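Membrane protein (Acinetobacter baumannii AB307-0294, PDB 5DL5) forms an outer-membrane beta-barrel of the OprD porin family, through which small molecules including antibiotics probably enter the cell. Local coordinates at residues 69-83 / 104-118. Residues are numbered along the deposited sequence; the frame is centred on the assembly and turned at random.
Sequences IVGFGVGVVGDGSFK and YDHWARGGGSVKARF. With C8E ((hydroxyethyloxy)tri(ethyloxy)octane), chain C; C8E ((hydroxyethyloxy)tri(ethyloxy)octane), chain D; PO4 (phosphate ion), chain E.
Strands 70-83 and 106-118 are antiparallel neighbours in the wall of an OprD-family outer-membrane barrel, paired from Gly-71 with Arg-117 to Phe-82 with His-106, with one further bond from Lys-83 N to Asp-105 O, and they illustrate how such a wall sorts its side chains. Hydrogen-bonded pairs such as Gly-75 with Ser-113 alternate with non-hydrogen-bonded ones such as Val-74 with Val-114. Bond directions vary along the ladder: Val-77 N meets Gly-111 O at 3.0 Å nearly along the C=O axis, whereas Gly-75 N reaches Ser-113 O from above the carbonyl plane. At the non-hydrogen-bonded pair Gly-78 and Gly-110 the CA atoms close to 3.9 Å.

One face carries Phe-72, Val-74, Val-114 and Ala-116. Farther along it, detergent crosses Gly-80, meets Ala-108 and Phe-82, and accepts a hydrogen bond from His-106 ND1 to O9 of the chain C molecule (3.2 Å), consistent with the membrane-facing surface.

The other face is largely polar. Arg-109, bent at chi3 (62°), receives Asp-79 at the edge of its guanidinium and in its plane: NH1 lies 3.0 Å from OD1, on the syn lone pair, and 2.9 Å from OD2, with the two flat groups only 17° apart. Tyr-146 also bonds Asp-79 OD2, while Gln-175 O and Pro-144 O take Arg-109 NE and NH2, which should limit the rotation of both groups. A water links Asp-79 OD1 (2.6 Å) to Ser-81 OG, which also bonds Ser-56 OG of strand 50-62. Beside it the Trp-107 indole lies across the neighbouring strand because CG sits between backbone N and carbonyl carbon (chi1 54°); Ser-81 CB makes a CH-pi contact over its six-membered ring, 3.8 Å from the centroid. Lys-115 stretches past Gly-73 to Glu-62.

The chemistry is consistent with an amphipathic wall, apolar groups probably facing lipid and paired charges probably on the inner side.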
ATOM      1  N   ILE A  69      22.702  -5.821  27.788  1.00 42.08           N
ATOM      2  CA  ILE A  69      21.373  -5.396  28.291  1.00 40.74           C
ATOM      3  C   ILE A  69      20.612  -4.522  27.326  1.00 36.89           C
ATOM      4  O   ILE A  69      19.370  -4.570  27.208  1.00 36.21           O
ATOM      5  CB  ILE A  69      21.528  -4.733  29.702  1.00 44.75           C
ATOM      6  CG1 ILE A  69      20.154  -4.476  30.372  1.00 45.55           C
ATOM      7  CG2 ILE A  69      22.320  -3.425  29.641  1.00 42.33           C
ATOM      8  CD1 ILE A  69      19.458  -5.686  30.972  1.00 47.09           C
ATOM      9  N   VAL A  70      21.341  -3.703  26.599  1.00 36.72           N
ATOM     10  CA  VAL A  70      20.836  -3.002  25.439  1.00 36.08           C
ATOM     11  C   VAL A  70      21.678  -3.373  24.237  1.00 35.77           C
ATOM     12  O   VAL A  70      22.878  -3.402  24.337  1.00 35.26           O
ATOM     13  CB  VAL A  70      20.788  -1.470  25.591  1.00 35.87           C
ATOM     14  CG1 VAL A  70      20.246  -0.828  24.348  1.00 36.12           C
ATOM     15  CG2 VAL A  70      19.884  -1.073  26.726  1.00 37.17           C
ATOM     16  N   GLY A  71      21.025  -3.716  23.125  1.00 35.54           N
ATOM     17  CA  GLY A  71      21.710  -4.172  21.944  1.00 36.04           C
ATOM     18  C   GLY A  71      21.636  -3.041  20.897  1.00 35.97           C
ATOM     19  O   GLY A  71      20.708  -2.241  20.957  1.00 35.83           O
ATOM     20  N   PHE A  72      22.618  -2.978  20.003  1.00 34.44           N
ATOM     21  CA  PHE A  72      22.700  -1.958  18.989  1.00 36.27           C
ATOM     22  C   PHE A  72      23.001  -2.556  17.604  1.00 36.03           C
ATOM     23  O   PHE A  72      23.679  -3.566  17.475  1.00 35.98           O
ATOM     24  CB  PHE A  72      23.806  -0.913  19.349  1.00 38.47           C
ATOM     25  CG  PHE A  72      23.546  -0.196  20.652  1.00 39.86           C
ATOM     26  CD1 PHE A  72      22.765   0.947  20.686  1.00 41.30           C
ATOM     27  CD2 PHE A  72      24.046  -0.685  21.813  1.00 41.55           C
ATOM     28  CE1 PHE A  72      22.448   1.569  21.914  1.00 40.66           C
ATOM     29  CE2 PHE A  72      23.801  -0.072  23.012  1.00 43.14           C
ATOM     30  CZ  PHE A  72      22.991   1.077  23.049  1.00 43.58           C
ATOM     31  N   GLY A  73      22.417  -1.965  16.567  1.00 34.67           N
ATOM     32  CA  GLY A  73      22.749  -2.386  15.204  1.00 32.03           C
ATOM     33  C   GLY A  73      22.432  -1.248  14.273  1.00 33.40           C
ATOM     34  O   GLY A  73      22.113  -0.087  14.688  1.00 31.57           O
ATOM     35  N   VAL A  74      22.503  -1.588  12.987  1.00 36.52           N
ATOM     36  CA  VAL A  74      22.207  -0.658  11.914  1.00 38.66           C
ATOM     37  C   VAL A  74      21.441  -1.351  10.799  1.00 40.43           C
ATOM     38  O   VAL A  74      21.448  -2.583  10.694  1.00 41.74           O
ATOM     39  CB  VAL A  74      23.522  -0.072  11.268  1.00 38.74           C
ATOM     40  CG1 VAL A  74      24.442   0.536  12.310  1.00 40.48           C
ATOM     41  CG2 VAL A  74      24.223  -1.119  10.470  1.00 42.93           C
ATOM     42  N   GLY A  75      20.787  -0.537   9.977  1.00 41.45           N
ATOM     43  CA  GLY A  75      20.093  -1.001   8.766  1.00 42.74           C
ATOM     44  C   GLY A  75      20.397  -0.133   7.546  1.00 40.21           C
ATOM     45  O   GLY A  75      20.808   0.982   7.682  1.00 38.30           O
ATOM     46  N   VAL A  76      20.229  -0.687   6.351  1.00 41.93           N
ATOM     47  CA  VAL A  76      20.426   0.062   5.120  1.00 39.78           C
ATOM     48  C   VAL A  76      19.294  -0.391   4.227  1.00 40.56           C
ATOM     49  O   VAL A  76      19.026  -1.605   4.124  1.00 42.75           O
ATOM     50  CB  VAL A  76      21.774  -0.263   4.456  1.00 46.45           C
ATOM     51  CG1 VAL A  76      21.809   0.208   3.009  1.00 48.58           C
ATOM     52  CG2 VAL A  76      22.931   0.389   5.200  1.00 49.17           C
ATOM     53  N   VAL A  77      18.648   0.547   3.555  1.00 37.22           N
ATOM     54  CA  VAL A  77      17.618   0.242   2.542  1.00 38.76           C
ATOM     55  C   VAL A  77      17.894   1.115   1.352  1.00 37.93           C
ATOM     56  O   VAL A  77      18.236   2.277   1.502  1.00 41.75           O
ATOM     57  CB  VAL A  77      16.162   0.555   2.941  1.00 38.28           C
ATOM     58  CG1 VAL A  77      15.633  -0.437   3.967  1.00 41.45           C
ATOM     59  CG2 VAL A  77      16.041   1.931   3.479  1.00 42.22           C
ATOM     60  N   GLY A  78      17.803   0.587   0.153  1.00 35.26           N
ATOM     61  CA  GLY A  78      17.929   1.470  -0.970  1.00 35.87           C
ATOM     62  C   GLY A  78      17.618   0.746  -2.242  1.00 38.51           C
ATOM     63  O   GLY A  78      17.334  -0.505  -2.233  1.00 37.20           O
ATOM     64  N   ASP A  79      17.669   1.501  -3.339  1.00 36.40           N
ATOM     65  CA  ASP A  79      17.435   0.852  -4.619  1.00 36.78           C
ATOM     66  C   ASP A  79      18.148   1.632  -5.664  1.00 37.47           C
ATOM     67  O   ASP A  79      18.426   2.848  -5.526  1.00 36.13           O
ATOM     68  CB  ASP A  79      15.895   0.768  -4.934  1.00 36.69           C
ATOM     69  CG  ASP A  79      15.112   2.059  -4.506  1.00 39.24           C
ATOM     70  OD1 ASP A  79      14.995   3.101  -5.246  1.00 37.70           O
ATOM     71  OD2 ASP A  79      14.505   1.978  -3.388  1.00 42.83           O
ATOM     72  N   GLY A  80      18.395   0.961  -6.754  1.00 37.37           N
ATOM     73  CA  GLY A  80      18.899   1.668  -7.969  1.00 39.38           C
ATOM     74  C   GLY A  80      18.112   1.092  -9.153  1.00 36.73           C
ATOM     75  O   GLY A  80      17.808  -0.112  -9.167  1.00 32.99           O
ATOM     76  N   SER A  81      17.775   1.944 -10.103  1.00 33.87           N
ATOM     77  CA  SER A  81      16.898   1.542 -11.166  1.00 33.90           C
ATOM     78  C   SER A  81      17.258   2.172 -12.486  1.00 34.01           C
ATOM     79  O   SER A  81      17.948   3.213 -12.477  1.00 32.52           O
ATOM     80  CB  SER A  81      15.442   1.911 -10.825  1.00 34.05           C
ATOM     81  OG  SER A  81      15.096   1.496  -9.530  1.00 34.36           O
ATOM     82  N   PHE A  82      16.730   1.627 -13.592  1.00 32.27           N
ATOM     83  CA  PHE A  82      16.864   2.372 -14.875  1.00 33.60           C
ATOM     84  C   PHE A  82      15.582   2.181 -15.659  1.00 32.42           C
ATOM     85  O   PHE A  82      14.939   1.165 -15.548  1.00 31.44           O
ATOM     86  CB  PHE A  82      18.143   1.995 -15.616  1.00 34.39           C
ATOM     87  CG  PHE A  82      18.307   0.518 -15.860  1.00 34.88           C
ATOM     88  CD1 PHE A  82      18.978  -0.311 -14.921  1.00 37.80           C
ATOM     89  CD2 PHE A  82      17.815  -0.058 -17.020  1.00 34.17           C
ATOM     90  CE1 PHE A  82      19.158  -1.703 -15.184  1.00 36.55           C
ATOM     91  CE2 PHE A  82      17.951  -1.412 -17.244  1.00 35.15           C
ATOM     92  CZ  PHE A  82      18.664  -2.230 -16.353  1.00 35.92           C
ATOM     93  N   LYS A  83      15.233   3.122 -16.495  1.00 32.88           N
ATOM     94  CA  LYS A  83      14.081   2.906 -17.340  1.00 31.66           C
ATOM     95  C   LYS A  83      14.491   1.930 -18.488  1.00 34.35           C
ATOM     96  O   LYS A  83      15.715   1.810 -18.802  1.00 31.83           O
ATOM     97  CB  LYS A  83      13.593   4.235 -17.924  1.00 32.39           C
ATOM     98  CG  LYS A  83      14.510   4.859 -18.961  1.00 34.18           C
ATOM     99  CD  LYS A  83      14.003   6.198 -19.453  1.00 34.42           C
ATOM    100  CE  LYS A  83      14.867   6.535 -20.611  1.00 39.01           C
ATOM    101  NZ  LYS A  83      14.343   7.807 -21.103  1.00 43.38           N
ATOM    102  N   TYR A 104      13.314  10.033 -16.134  1.00 36.54           N
ATOM    103  CA  TYR A 104      14.680   9.860 -15.689  1.00 35.33           C
ATOM    104  C   TYR A 104      15.252   8.585 -16.304  1.00 36.88           C
ATOM    105  O   TYR A 104      14.622   7.519 -16.349  1.00 36.25           O
ATOM    106  CB  TYR A 104      14.797   9.712 -14.185  1.00 35.90           C
ATOM    107  CG  TYR A 104      15.032  11.015 -13.459  1.00 41.06           C
ATOM    108  CD1 TYR A 104      14.059  12.012 -13.467  1.00 40.96           C
ATOM    109  CD2 TYR A 104      16.288  11.301 -12.906  1.00 45.25           C
ATOM    110  CE1 TYR A 104      14.271  13.180 -12.789  1.00 45.53           C
ATOM    111  CE2 TYR A 104      16.583  12.554 -12.352  1.00 45.92           C
ATOM    112  CZ  TYR A 104      15.531  13.456 -12.255  1.00 49.39           C
ATOM    113  OH  TYR A 104      15.737  14.653 -11.692  1.00 48.27           O
ATOM    114  N   ASP A 105      16.478   8.672 -16.721  1.00 35.97           N
ATOM    115  CA  ASP A 105      17.101   7.483 -17.358  1.00 35.91           C
ATOM    116  C   ASP A 105      17.406   6.441 -16.228  1.00 33.68           C
ATOM    117  O   ASP A 105      17.318   5.268 -16.444  1.00 31.56           O
ATOM    118  CB  ASP A 105      18.437   7.851 -17.964  1.00 36.85           C
ATOM    119  CG  ASP A 105      18.952   6.718 -18.849  1.00 41.47           C
ATOM    120  OD1 ASP A 105      18.153   6.178 -19.671  1.00 40.64           O
ATOM    121  OD2 ASP A 105      20.111   6.287 -18.651  1.00 45.04           O
ATOM    122  N   HIS A 106      17.946   6.879 -15.111  1.00 33.03           N
ATOM    123  CA  HIS A 106      18.383   5.995 -14.032  1.00 34.09           C
ATOM    124  C   HIS A 106      18.278   6.807 -12.721  1.00 37.59           C
ATOM    125  O   HIS A 106      18.266   8.032 -12.761  1.00 39.37           O
ATOM    126  CB  HIS A 106      19.802   5.399 -14.179  1.00 37.09           C
ATOM    127  CG  HIS A 106      20.886   6.422 -14.478  1.00 38.42           C
ATOM    128  ND1 HIS A 106      21.590   7.105 -13.486  1.00 41.18           N
ATOM    129  CD2 HIS A 106      21.324   6.924 -15.643  1.00 39.95           C
ATOM    130  CE1 HIS A 106      22.412   7.978 -14.047  1.00 40.86           C
ATOM    131  NE2 HIS A 106      22.322   7.839 -15.353  1.00 42.66           N
ATOM    132  N   TRP A 107      18.057   6.124 -11.615  1.00 34.29           N
ATOM    133  CA  TRP A 107      17.974   6.792 -10.362  1.00 37.65           C
ATOM    134  C   TRP A 107      18.284   5.834  -9.220  1.00 35.47           C
ATOM    135  O   TRP A 107      18.142   4.619  -9.310  1.00 37.41           O
ATOM    136  CB  TRP A 107      16.512   7.357 -10.126  1.00 38.35           C
ATOM    137  CG  TRP A 107      15.351   6.351 -10.244  1.00 35.77           C
ATOM    138  CD1 TRP A 107      14.612   5.837  -9.234  1.00 36.32           C
ATOM    139  CD2 TRP A 107      14.807   5.746 -11.479  1.00 37.52           C
ATOM    140  NE1 TRP A 107      13.631   4.922  -9.739  1.00 36.90           N
ATOM    141  CE2 TRP A 107      13.769   4.863 -11.112  1.00 38.54           C
ATOM    142  CE3 TRP A 107      15.085   5.907 -12.831  1.00 38.86           C
ATOM    143  CZ2 TRP A 107      13.041   4.142 -12.069  1.00 37.62           C
ATOM    144  CZ3 TRP A 107      14.380   5.193 -13.758  1.00 39.17           C
ATOM    145  CH2 TRP A 107      13.364   4.336 -13.382  1.00 37.61           C
ATOM    146  N   ALA A 108      18.558   6.453  -8.100  1.00 35.99           N
ATOM    147  CA  ALA A 108      18.975   5.807  -6.894  1.00 37.83           C
ATOM    148  C   ALA A 108      18.370   6.543  -5.693  1.00 37.14           C
ATOM    149  O   ALA A 108      18.298   7.793  -5.671  1.00 34.63           O
ATOM    150  CB  ALA A 108      20.513   5.775  -6.813  1.00 39.89           C
ATOM    151  N   ARG A 109      17.984   5.754  -4.699  1.00 36.57           N
ATOM    152  CA  ARG A 109      17.274   6.248  -3.511  1.00 36.71           C
ATOM    153  C   ARG A 109      17.612   5.340  -2.304  1.00 38.56           C
ATOM    154  O   ARG A 109      17.972   4.193  -2.487  1.00 38.70           O
ATOM    155  CB  ARG A 109      15.780   6.235  -3.689  1.00 36.63           C
ATOM    156  CG  ARG A 109      15.184   6.920  -4.923  1.00 36.95           C
ATOM    157  CD  ARG A 109      13.850   6.371  -5.310  1.00 35.16           C
ATOM    158  NE  ARG A 109      12.770   6.494  -4.346  1.00 34.88           N
ATOM    159  CZ  ARG A 109      12.344   5.539  -3.557  1.00 33.39           C
ATOM    160  NH1 ARG A 109      12.853   4.322  -3.604  1.00 31.90           N
ATOM    161  NH2 ARG A 109      11.359   5.809  -2.691  1.00 34.47           N
ATOM    162  N   GLY A 110      17.577   5.899  -1.078  1.00 39.43           N
ATOM    163  CA  GLY A 110      17.444   5.144   0.175  1.00 40.69           C
ATOM    164  C   GLY A 110      18.303   5.813   1.270  1.00 41.49           C
ATOM    165  O   GLY A 110      18.573   6.978   1.174  1.00 40.34           O
ATOM    166  N   GLY A 111      18.775   5.058   2.242  1.00 36.04           N
ATOM    167  CA  GLY A 111      19.476   5.594   3.374  1.00 36.68           C
ATOM    168  C   GLY A 111      19.629   4.517   4.411  1.00 35.61           C
ATOM    169  O   GLY A 111      19.448   3.324   4.152  1.00 35.90           O
ATOM    170  N   GLY A 112      19.989   4.909   5.575  1.00 38.62           N
ATOM    171  CA  GLY A 112      20.365   3.985   6.687  1.00 38.23           C
ATOM    172  C   GLY A 112      19.547   4.332   7.908  1.00 37.93           C
ATOM    173  O   GLY A 112      18.774   5.392   7.984  1.00 34.17           O
ATOM    174  N   SER A 113      19.687   3.414   8.874  1.00 38.11           N
ATOM    175  CA  SER A 113      19.148   3.582  10.184  1.00 34.78           C
ATOM    176  C   SER A 113      20.053   2.970  11.220  1.00 33.53           C
ATOM    177  O   SER A 113      21.007   2.152  10.905  1.00 33.55           O
ATOM    178  CB  SER A 113      17.739   2.981  10.265  1.00 34.75           C
ATOM    179  OG  SER A 113      17.711   1.592   9.941  1.00 32.89           O
ATOM    180  N   VAL A 114      19.840   3.445  12.439  1.00 33.70           N
ATOM    181  CA  VAL A 114      20.431   2.839  13.603  1.00 35.70           C
ATOM    182  C   VAL A 114      19.320   2.298  14.487  1.00 35.47           C
ATOM    183  O   VAL A 114      18.226   2.826  14.441  1.00 37.35           O
ATOM    184  CB  VAL A 114      21.391   3.799  14.372  1.00 38.50           C
ATOM    185  CG1 VAL A 114      22.577   4.082  13.489  1.00 42.83           C
ATOM    186  CG2 VAL A 114      20.691   5.084  14.858  1.00 44.20           C
ATOM    187  N   LYS A 115      19.608   1.252  15.279  1.00 32.05           N
ATOM    188  CA  LYS A 115      18.579   0.614  16.065  1.00 31.25           C
ATOM    189  C   LYS A 115      19.118   0.148  17.358  1.00 32.26           C
ATOM    190  O   LYS A 115      20.327  -0.026  17.481  1.00 32.92           O
ATOM    191  CB  LYS A 115      17.981  -0.588  15.296  1.00 32.22           C
ATOM    192  CG  LYS A 115      18.902  -1.611  14.796  1.00 33.10           C
ATOM    193  CD  LYS A 115      18.240  -2.605  13.849  1.00 34.46           C
ATOM    194  CE  LYS A 115      19.240  -3.714  13.588  1.00 39.34           C
ATOM    195  NZ  LYS A 115      18.789  -4.611  12.498  1.00 39.97           N
ATOM    196  N   ALA A 116      18.261   0.127  18.360  1.00 31.59           N
ATOM    197  CA  ALA A 116      18.588  -0.242  19.685  1.00 32.70           C
ATOM    198  C   ALA A 116      17.498  -1.118  20.222  1.00 33.23           C
ATOM    199  O   ALA A 116      16.344  -0.967  19.804  1.00 33.10           O
ATOM    200  CB  ALA A 116      18.796   1.012  20.547  1.00 33.97           C
ATOM    201  N   ARG A 117      17.871  -2.094  21.041  1.00 33.55           N
ATOM    202  CA  ARG A 117      16.914  -3.071  21.533  1.00 31.88           C
ATOM    203  C   ARG A 117      17.127  -3.350  23.002  1.00 32.47           C
ATOM    204  O   ARG A 117      18.250  -3.584  23.411  1.00 34.36           O
ATOM    205  CB  ARG A 117      16.930  -4.371  20.712  1.00 32.24           C
ATOM    206  CG  ARG A 117      15.776  -5.332  21.089  1.00 33.68           C
ATOM    207  CD  ARG A 117      15.744  -6.577  20.236  1.00 34.57           C
ATOM    208  NE  ARG A 117      17.022  -7.312  20.343  1.00 35.33           N
ATOM    209  CZ  ARG A 117      17.410  -8.243  19.487  1.00 37.21           C
ATOM    210  NH1 ARG A 117      16.608  -8.609  18.501  1.00 37.46           N
ATOM    211  NH2 ARG A 117      18.564  -8.819  19.593  1.00 38.74           N
ATOM    212  N   PHE A 118      16.052  -3.331  23.790  1.00 32.07           N
ATOM    213  CA  PHE A 118      16.078  -3.673  25.220  1.00 33.96           C
ATOM    214  C   PHE A 118      14.908  -4.585  25.453  1.00 35.58           C
ATOM    215  O   PHE A 118      13.791  -4.239  25.057  1.00 31.19           O
ATOM    216  CB  PHE A 118      15.802  -2.408  26.004  1.00 35.18           C
ATOM    217  CG  PHE A 118      15.553  -2.671  27.465  1.00 37.43           C
ATOM    218  CD1 PHE A 118      16.567  -3.209  28.278  1.00 38.96           C
ATOM    219  CD2 PHE A 118      14.328  -2.426  28.024  1.00 37.86           C
ATOM    220  CE1 PHE A 118      16.336  -3.494  29.640  1.00 39.77           C
ATOM    221  CE2 PHE A 118      14.119  -2.673  29.351  1.00 40.68           C
ATOM    222  CZ  PHE A 118      15.125  -3.219  30.155  1.00 39.66           C
TER
HETATM  223  C8  C8E C 502      21.608   6.795  -9.706  1.00 59.05           C
HETATM  224  O9  C8E C 502      21.971   5.755 -10.608  1.00 58.68           O
HETATM  225  C10 C8E C 502      21.261   4.500 -10.493  1.00 64.96           C
HETATM  226  C11 C8E C 502      21.967   3.386 -11.255  1.00 62.78           C
HETATM  227  O12 C8E C 502      21.400   2.097 -10.965  1.00 66.70           O
HETATM  228  C13 C8E C 502      22.349   1.099 -10.545  1.00 69.68           C
HETATM  229  C14 C8E C 502      21.747  -0.307 -10.435  1.00 67.30           C
HETATM  230  O15 C8E C 502      20.962  -0.542 -11.588  1.00 65.87           O
HETATM  231  C16 C8E C 502      19.876  -1.471 -11.464  1.00 57.48           C
HETATM  232  C17 C8E C 502      20.412  -2.858 -11.262  1.00 59.41           C
HETATM  233  O18 C8E C 502      19.434  -3.792 -11.745  1.00 56.86           O
HETATM  234  C19 C8E C 502      19.807  -4.293 -13.036  1.00 54.16           C
HETATM  235  C20 C8E C 502      20.187  -5.724 -12.993  1.00 53.72           C
HETATM  236  O21 C8E C 502      20.165  -6.118 -14.361  1.00 70.55           O
HETATM  237  C1  C8E D 503      23.420   2.874 -14.447  1.00 48.45           C
HETATM  238  C2  C8E D 503      22.305   2.415 -15.360  1.00 46.00           C
HETATM  239  C3  C8E D 503      22.295   0.953 -15.908  1.00 41.90           C
HETATM  240  C4  C8E D 503      22.694  -0.091 -14.903  1.00 39.98           C
HETATM  241  C5  C8E D 503      22.940  -1.518 -15.352  1.00 40.59           C
HETATM  242  C6  C8E D 503      23.869  -2.166 -14.328  1.00 45.38           C
HETATM  243  C7  C8E D 503      23.419  -3.576 -14.033  1.00 50.32           C
HETATM  244  P   PO4 E 504      19.138  11.383 -16.203  1.00 62.26           P
HETATM  245  O1  PO4 E 504      19.296  12.652 -15.369  1.00 52.02           O
HETATM  246  O2  PO4 E 504      20.200  11.276 -17.314  1.00 61.25           O
HETATM  247  O3  PO4 E 504      17.769  11.427 -16.896  1.00 44.79           O
HETATM  248  O4  PO4 E 504      19.279  10.155 -15.293  1.00 51.05           O
HETATM  249  O   HOH W   1      15.831   3.077  -7.741  1.00 35.86           O
HETATM  250  O   HOH W   2      17.890   3.452 -19.035  1.00 32.11           O